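Local coordinates for uncharacterized protein MJ0236 (Methanocaldococcus jannaschii DSM 2661, PDB 2PHP) that probably makes thiamine phosphate through this C-terminal ThiN-type domain, the full-length protein also being a probable hydroxymethylpyrimidine and phosphomethylpyrimidine kinase, at residues V115-R120 / I147-G152. Residues are numbered along the deposited sequence; the frame is centred on the assembly and turned at random.
Sequences VSSFDR and IIYDRG
Strands 115-117 and 147-150 pair in parallel: S116 N donates to I147 O (3.0 Å), S116 O accepts from Y149 N, and F118 N makes a weak bond to Y149 O. They are the two strands of a beta-alpha-beta unit, joined through helix 129-141. Strand 115-117 is an outermost strand of the chain's mixed sheet. On the face with V115, S117 and Y149, the Y149 ring turns over strand 115-117, its CG set between the backbone N and the carbonyl carbon (chi1 78°). S117 CB sits above the ring centre in a CH-pi contact, 3.8 Å from the Y149 centroid. V115 CG1 meets the same ring at its edge, in plane, 3.6 Å from Y149 CD2. The F118 ring and the D150 carboxylate run side by side with nearly parallel planes (4° apart). D150 CB covers one face of that ring, towards its rim, and I148 CG2 reaches its edge. D150 points toward segment 115-120, and its chi1 of 79° sets OD2 beside R120. There R120 NE forms a salt bridge to D150 OD2 (2.7 Å), although the hydrogen bond within it is bent and weak. G152 N reaches OD2 from above the carboxylate plane, closing an Asx turn. Water 2 links R120 NH2 to D150 OD1, which also pairs with R161 of strand 159-164. Two arginines, a water and a backbone N-H thus grip the buried D150, tying the Asx turn to R120.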
# COMPACT_ATOMS: atom_id res chain seq x y z
N VAL B 115 2.22 -34.76 -10.20
CA VAL B 115 2.23 -34.47 -8.77
C VAL B 115 3.13 -35.42 -7.99
O VAL B 115 3.22 -36.61 -8.29
CB VAL B 115 0.80 -34.57 -8.18
CG1 VAL B 115 0.78 -34.07 -6.75
CG2 VAL B 115 -0.17 -33.78 -9.04
N SER B 116 3.80 -34.89 -6.97
CA SER B 116 4.67 -35.67 -6.12
C SER B 116 4.61 -35.03 -4.74
O SER B 116 4.05 -33.95 -4.58
CB SER B 116 6.10 -35.68 -6.66
OG SER B 116 6.92 -36.54 -5.88
N SER B 117 5.18 -35.69 -3.74
CA SER B 117 5.13 -35.15 -2.39
C SER B 117 6.20 -35.70 -1.45
O SER B 117 7.08 -36.46 -1.86
CB SER B 117 3.75 -35.44 -1.80
OG SER B 117 3.49 -36.83 -1.83
N PHE B 118 6.13 -35.28 -0.19
CA PHE B 118 7.05 -35.72 0.85
C PHE B 118 6.32 -35.66 2.19
O PHE B 118 5.30 -34.96 2.32
CB PHE B 118 8.32 -34.85 0.88
CG PHE B 118 8.07 -33.43 1.33
CD1 PHE B 118 8.04 -33.11 2.69
CD2 PHE B 118 7.87 -32.42 0.40
CE1 PHE B 118 7.81 -31.80 3.10
CE2 PHE B 118 7.64 -31.11 0.81
CZ PHE B 118 7.61 -30.80 2.16
N ASP B 119 6.84 -36.38 3.18
CA ASP B 119 6.23 -36.45 4.50
C ASP B 119 7.11 -35.82 5.57
O ASP B 119 8.19 -36.33 5.86
CB ASP B 119 5.98 -37.92 4.87
CG ASP B 119 5.16 -38.08 6.14
OD1 ASP B 119 5.27 -37.23 7.05
OD2 ASP B 119 4.40 -39.07 6.24
N ARG B 120 6.63 -34.74 6.17
CA ARG B 120 7.40 -34.05 7.21
C ARG B 120 7.82 -34.98 8.34
O ARG B 120 8.86 -34.77 8.97
CB ARG B 120 6.61 -32.85 7.77
CG ARG B 120 6.60 -31.62 6.84
CD ARG B 120 5.62 -30.55 7.32
NE ARG B 120 5.56 -29.39 6.43
CZ ARG B 120 6.47 -28.41 6.40
NH1 ARG B 120 7.51 -28.43 7.21
NH2 ARG B 120 6.33 -27.41 5.54
N ILE B 147 3.75 -30.15 -9.41
CA ILE B 147 3.34 -29.91 -8.04
C ILE B 147 4.05 -30.78 -7.01
O ILE B 147 4.24 -31.98 -7.21
CB ILE B 147 1.82 -30.14 -7.89
CG1 ILE B 147 1.05 -29.19 -8.81
CG2 ILE B 147 1.40 -29.98 -6.45
CD1 ILE B 147 -0.44 -29.44 -8.86
N ILE B 148 4.43 -30.14 -5.91
CA ILE B 148 5.05 -30.81 -4.79
C ILE B 148 4.23 -30.33 -3.60
O ILE B 148 4.18 -29.14 -3.30
CB ILE B 148 6.53 -30.40 -4.60
CG1 ILE B 148 7.37 -30.91 -5.76
CG2 ILE B 148 7.06 -30.97 -3.30
CD1 ILE B 148 8.84 -30.63 -5.62
N TYR B 149 3.55 -31.26 -2.94
CA TYR B 149 2.72 -30.90 -1.81
C TYR B 149 3.11 -31.76 -0.63
O TYR B 149 3.87 -32.71 -0.77
CB TYR B 149 1.24 -31.11 -2.15
CG TYR B 149 0.78 -32.56 -2.10
CD1 TYR B 149 0.41 -33.16 -0.89
CD2 TYR B 149 0.69 -33.33 -3.27
CE1 TYR B 149 -0.03 -34.48 -0.85
CE2 TYR B 149 0.24 -34.65 -3.23
CZ TYR B 149 -0.11 -35.22 -2.02
OH TYR B 149 -0.55 -36.53 -1.98
N ASP B 150 2.61 -31.41 0.54
CA ASP B 150 2.85 -32.19 1.75
C ASP B 150 1.65 -31.94 2.64
O ASP B 150 1.03 -30.87 2.59
CB ASP B 150 4.18 -31.79 2.42
CG ASP B 150 4.07 -30.52 3.25
OD1 ASP B 150 3.94 -29.43 2.66
OD2 ASP B 150 4.11 -30.63 4.50
N ARG B 151 1.29 -32.95 3.44
CA ARG B 151 0.11 -32.85 4.29
C ARG B 151 0.30 -32.09 5.60
O ARG B 151 -0.58 -32.11 6.47
CB ARG B 151 -0.46 -34.25 4.53
CG ARG B 151 -0.91 -34.93 3.24
CD ARG B 151 -1.98 -36.02 3.46
NE ARG B 151 -1.45 -37.38 3.38
CZ ARG B 151 -0.78 -38.00 4.36
NH1 ARG B 151 -0.55 -37.38 5.51
NH2 ARG B 151 -0.34 -39.24 4.18
N GLY B 152 1.43 -31.41 5.74
CA GLY B 152 1.68 -30.64 6.95
C GLY B 152 2.28 -31.46 8.07
O GLY B 152 2.77 -32.56 7.85
O HOH W 1 2.85 -35.19 3.26
O HOH W 2 3.73 -27.43 4.55